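Local structure of centrosomal protein of 104 kDa (Homo sapiens, 5LPH) at residues A[205-209]-A[210-214]; A[55-59]-A[60-64]. The protein is required for ciliogenesis and for structural integrity at the ciliary tip and interacts with tubulin, this chain being its TOG domain. All coordinates share one frame; numbering follows the deposited sequence.

Contact 1. Residues A[205-209]-A[210-214]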
loop_
_atom_site.group_PDB
_atom_site.type_symbol
_atom_site.label_atom_id
_atom_site.label_comp_id
_atom_site.label_asym_id
_atom_site.label_seq_id
_atom_site.Cartn_x
_atom_site.Cartn_y
_atom_site.Cartn_z
ATOM N N ARG A 205 1.742 6.702 -11.465
ATOM C CA ARG A 205 1.978 7.976 -10.758
ATOM C C ARG A 205 3.278 7.973 -9.952
ATOM O O ARG A 205 4.009 8.959 -9.976
ATOM C CB ARG A 205 0.789 8.370 -9.862
ATOM C CG ARG A 205 -0.440 8.847 -10.633
ATOM C CD ARG A 205 -1.474 9.523 -9.732
ATOM N NE ARG A 205 -1.965 8.652 -8.658
ATOM C CZ ARG A 205 -2.886 7.690 -8.791
ATOM N NH1 ARG A 205 -3.468 7.424 -9.965
ATOM N NH2 ARG A 205 -3.236 6.974 -7.725
ATOM N N LEU A 206 3.565 6.873 -9.257
ATOM C CA LEU A 206 4.789 6.773 -8.443
ATOM C C LEU A 206 6.056 6.510 -9.259
ATOM O O LEU A 206 7.133 6.967 -8.877
ATOM C CB LEU A 206 4.649 5.720 -7.341
ATOM C CG LEU A 206 3.854 6.189 -6.124
ATOM C CD1 LEU A 206 3.506 5.000 -5.247
ATOM C CD2 LEU A 206 4.613 7.245 -5.328
ATOM N N LEU A 207 5.921 5.790 -10.371
ATOM C CA LEU A 207 7.006 5.636 -11.347
ATOM C C LEU A 207 7.488 6.998 -11.862
ATOM O O LEU A 207 8.685 7.242 -11.919
ATOM C CB LEU A 207 6.544 4.748 -12.511
ATOM C CG LEU A 207 7.482 4.409 -13.667
ATOM C CD1 LEU A 207 8.768 3.775 -13.158
ATOM C CD2 LEU A 207 6.753 3.471 -14.625
ATOM N N LYS A 208 6.553 7.877 -12.216
ATOM C CA LYS A 208 6.877 9.250 -12.641
ATOM C C LYS A 208 7.493 10.097 -11.521
ATOM O O LYS A 208 8.400 10.883 -11.776
ATOM C CB LYS A 208 5.655 9.954 -13.262
ATOM C CG LYS A 208 5.207 9.272 -14.548
ATOM C CD LYS A 208 3.827 9.715 -15.002
ATOM C CE LYS A 208 3.357 8.898 -16.199
ATOM N NZ LYS A 208 2.511 9.698 -17.127
ATOM N N ASP A 209 7.018 9.927 -10.288
ATOM C CA ASP A 209 7.535 10.688 -9.138
ATOM C C ASP A 209 8.894 10.183 -8.629
ATOM O O ASP A 209 9.742 10.988 -8.261
ATOM C CB ASP A 209 6.525 10.688 -7.972
ATOM C CG ASP A 209 5.181 11.328 -8.332
ATOM O OD1 ASP A 209 5.112 12.167 -9.259
ATOM O OD2 ASP A 209 4.175 10.972 -7.678
ATOM N N LEU A 210 9.084 8.862 -8.595
ATOM C CA LEU A 210 10.283 8.234 -8.009
ATOM C C LEU A 210 11.338 7.784 -9.022
ATOM O O LEU A 210 12.522 7.722 -8.688
ATOM C CB LEU A 210 9.883 7.017 -7.175
ATOM C CG LEU A 210 8.985 7.252 -5.962
ATOM C CD1 LEU A 210 8.554 5.923 -5.362
ATOM C CD2 LEU A 210 9.699 8.097 -4.921
ATOM N N GLY A 211 10.910 7.442 -10.238
ATOM C CA GLY A 211 11.822 7.024 -11.299
ATOM C C GLY A 211 12.390 5.638 -11.068
ATOM O O GLY A 211 11.843 4.854 -10.294
ATOM N N THR A 212 13.496 5.358 -11.753
ATOM C CA THR A 212 14.178 4.064 -11.709
ATOM C C THR A 212 15.526 4.219 -10.989
ATOM O O THR A 212 16.096 5.310 -10.959
ATOM C CB THR A 212 14.373 3.535 -13.150
ATOM O OG1 THR A 212 13.089 3.293 -13.749
ATOM C CG2 THR A 212 15.195 2.256 -13.189
ATOM N N GLY A 213 16.014 3.131 -10.395
ATOM C CA GLY A 213 17.339 3.095 -9.761
ATOM C C GLY A 213 17.236 2.978 -8.253
ATOM O O GLY A 213 17.052 1.876 -7.727
ATOM N N SER A 214 17.327 4.117 -7.564
ATOM C CA SER A 214 17.248 4.155 -6.094
ATOM C C SER A 214 15.841 3.936 -5.517
ATOM O O SER A 214 15.706 3.700 -4.319
ATOM C CB SER A 214 17.817 5.462 -5.536
ATOM O OG SER A 214 19.223 5.499 -5.643
#
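L210 packs back on L206, one turn earlier in helix 193-210. The two side chains lie side by side and point the same way. L210 CD1 meets L206 CD2 at 4.2 Å. With CG anti to the carbonyl carbon (chi1 -62°), L210 holds CG 3.5 Å from L206 O. L206 O accepts a hydrogen bond from L210 N at 2.7 Å. Beyond the pair, L206 touches A168 and L183, and L210 touches L169 and P180. With alanine in place of L210, CG and both methyls are gone; this would probably strip L206 CD2 of its neighbour and open a gap beside L169 and P180.

L207 lies on another side of the helix. L207 O accepts a hydrogen bond from G211 N at 2.8 Å, with the donor tilted 34° from the carbonyl plane. The L207 side chain runs beside the start of the loop, where L207 CD1 comes within 4.4 Å of T212 OG1, a loose contact. L207 also packs on M248, and T212 on H252, both in helix 235-252. G211 has a positive phi of 73°, a backbone angle that favours glycine. This is a helix C-terminus closed by a glycine, here within the helical TOG domain.

Contact 2. Residues A[55-59]-A[60-64]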
loop_
_atom_site.group_PDB
_atom_site.type_symbol
_atom_site.label_atom_id
_atom_site.label_comp_id
_atom_site.label_asym_id
_atom_site.label_seq_id
_atom_site.Cartn_x
_atom_site.Cartn_y
_atom_site.Cartn_z
ATOM N N ALA A 55 -11.456 -1.365 20.558
ATOM C CA ALA A 55 -11.057 -1.512 19.152
ATOM C C ALA A 55 -11.759 -2.646 18.416
ATOM O O ALA A 55 -11.978 -2.544 17.214
ATOM C CB ALA A 55 -9.544 -1.685 19.047
ATOM N N TYR A 56 -12.104 -3.715 19.133
ATOM C CA TYR A 56 -12.767 -4.896 18.550
ATOM C C TYR A 56 -14.298 -4.862 18.543
ATOM O O TYR A 56 -14.921 -5.689 17.872
ATOM C CB TYR A 56 -12.328 -6.170 19.287
ATOM C CG TYR A 56 -11.115 -6.845 18.687
ATOM C CD1 TYR A 56 -9.832 -6.357 18.926
ATOM C CD2 TYR A 56 -11.246 -7.983 17.901
ATOM C CE1 TYR A 56 -8.718 -6.974 18.385
ATOM C CE2 TYR A 56 -10.133 -8.610 17.353
ATOM C CZ TYR A 56 -8.872 -8.095 17.597
ATOM O OH TYR A 56 -7.757 -8.690 17.072
ATOM N N CYS A 57 -14.912 -3.942 19.282
ATOM C CA CYS A 57 -16.359 -4.018 19.521
ATOM C C CYS A 57 -17.192 -3.482 18.348
ATOM O O CYS A 57 -16.666 -2.876 17.408
ATOM C CB CYS A 57 -16.724 -3.304 20.820
ATOM S SG CYS A 57 -16.802 -1.519 20.700
ATOM N N LYS A 58 -18.501 -3.702 18.433
ATOM C CA LYS A 58 -19.430 -3.407 17.339
ATOM C C LYS A 58 -19.894 -1.946 17.263
ATOM O O LYS A 58 -20.683 -1.611 16.387
ATOM C CB LYS A 58 -20.643 -4.341 17.428
ATOM C CG LYS A 58 -20.336 -5.764 16.997
ATOM C CD LYS A 58 -21.481 -6.702 17.345
ATOM C CE LYS A 58 -21.209 -8.123 16.872
ATOM N NZ LYS A 58 -22.265 -9.051 17.362
ATOM N N THR A 59 -19.413 -1.089 18.164
ATOM C CA THR A 59 -19.801 0.317 18.195
ATOM C C THR A 59 -18.682 1.164 17.588
ATOM O O THR A 59 -17.610 1.297 18.188
ATOM C CB THR A 59 -20.097 0.757 19.649
ATOM O OG1 THR A 59 -21.008 -0.176 20.239
ATOM C CG2 THR A 59 -20.709 2.146 19.705
ATOM N N TRP A 60 -18.938 1.753 16.415
ATOM C CA TRP A 60 -17.881 2.430 15.663
ATOM C C TRP A 60 -17.261 3.591 16.421
ATOM O O TRP A 60 -16.067 3.819 16.298
ATOM C CB TRP A 60 -18.336 2.863 14.255
ATOM C CG TRP A 60 -19.240 4.033 14.207
ATOM C CD1 TRP A 60 -20.589 4.006 14.089
ATOM C CD2 TRP A 60 -18.863 5.415 14.254
ATOM N NE1 TRP A 60 -21.084 5.282 14.071
ATOM C CE2 TRP A 60 -20.047 6.166 14.178
ATOM C CE3 TRP A 60 -17.641 6.088 14.373
ATOM C CZ2 TRP A 60 -20.051 7.562 14.201
ATOM C CZ3 TRP A 60 -17.640 7.477 14.402
ATOM C CH2 TRP A 60 -18.840 8.200 14.313
ATOM N N SER A 61 -18.061 4.321 17.198
ATOM C CA SER A 61 -17.544 5.457 17.970
ATOM C C SER A 61 -16.564 5.023 19.066
ATOM O O SER A 61 -15.698 5.808 19.458
ATOM C CB SER A 61 -18.686 6.297 18.562
ATOM O OG SER A 61 -19.567 5.509 19.344
ATOM N N TYR A 62 -16.703 3.787 19.556
ATOM C CA TYR A 62 -15.711 3.201 20.460
ATOM C C TYR A 62 -14.465 2.760 19.706
ATOM O O TYR A 62 -13.359 2.961 20.199
ATOM C CB TYR A 62 -16.283 2.021 21.266
ATOM C CG TYR A 62 -17.387 2.366 22.258
ATOM C CD1 TYR A 62 -17.726 3.702 22.561
ATOM C CD2 TYR A 62 -18.080 1.351 22.919
ATOM C CE1 TYR A 62 -18.732 4.001 23.464
ATOM C CE2 TYR A 62 -19.086 1.645 23.834
ATOM C CZ TYR A 62 -19.407 2.970 24.102
ATOM O OH TYR A 62 -20.394 3.288 24.998
ATOM N N ARG A 63 -14.637 2.149 18.533
ATOM C CA ARG A 63 -13.489 1.778 17.697
ATOM C C ARG A 63 -12.676 3.009 17.312
ATOM O O ARG A 63 -11.444 2.979 17.374
ATOM C CB ARG A 63 -13.920 1.011 16.451
ATOM C CG ARG A 63 -14.526 -0.348 16.760
ATOM C CD ARG A 63 -14.511 -1.263 15.550
ATOM N NE ARG A 63 -15.248 -0.728 14.410
ATOM C CZ ARG A 63 -16.573 -0.782 14.233
ATOM N NH1 ARG A 63 -17.393 -1.302 15.149
ATOM N NH2 ARG A 63 -17.095 -0.270 13.122
ATOM N N GLU A 64 -13.367 4.099 16.968
ATOM C CA GLU A 64 -12.703 5.364 16.649
ATOM C C GLU A 64 -11.980 5.940 17.863
ATOM O O GLU A 64 -10.832 6.370 17.753
ATOM C CB GLU A 64 -13.695 6.403 16.116
ATOM C CG GLU A 64 -13.009 7.579 15.424
ATOM C CD GLU A 64 -13.816 8.870 15.395
ATOM O OE1 GLU A 64 -14.758 9.049 16.197
ATOM O OE2 GLU A 64 -13.476 9.736 14.562
#
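This is a local contact round a tight turn, where R63, Y62 and T59 join the end of helix 49-56 to the start of helix 60-76. R63 reaches back across the turn. A bend at chi3 (-59°) turns its guanidinium to the C57 carbonyl. R63 NH1 donates to C57 O at 2.8 Å, nearly in the guanidinium plane and on a lone pair of the oxygen. The R63 CD carbon lies 3.3 Å from A55 O, and W60 CA sits over one face of the guanidinium, toward its rim. R63 NE forms a salt bridge with D103, so the buried charge has a carboxylate partner as well as a carbonyl.

T59 is the N-cap residue of helix 60-76 in this all-helical TOG domain. Its side chain makes no capping bond. T59 O accepts a hydrogen bond from R63 N at 3.1 Å and a weak one from Y62 N. The T59 side chain packs on the Y62 ring: T59 CG2, anti to the backbone N, makes a CH-pi contact over the ring centre, 4.2 Å from the Y62 centroid. C57 SG meets the same ring at its edge, a sulfur-aromatic contact, and lies 3.6 Å from Y62 CB. The Y62 hydroxyl is hydrogen-bonded to G27 O.

How the contacts relate
Contacts 1 and 2 are separate local features of one TOG domain. Their centres are 38 Å apart and their nearest atoms about 25 Å apart, so they do not touch. They follow in series along the chain, contact 2 first, and lie on opposite sides of the chain's centre. Contact 2 is the more outlying, about 24 Å from that centre to its own, against about 16 Å for contact 1. Residues 205-214 take a helix end into a loop at the surface. Residues 55-64 join the end of one helix to the start of the next. The assembly is a single protein chain, and neither contact can be assigned to a tubulin-binding surface from its geometry.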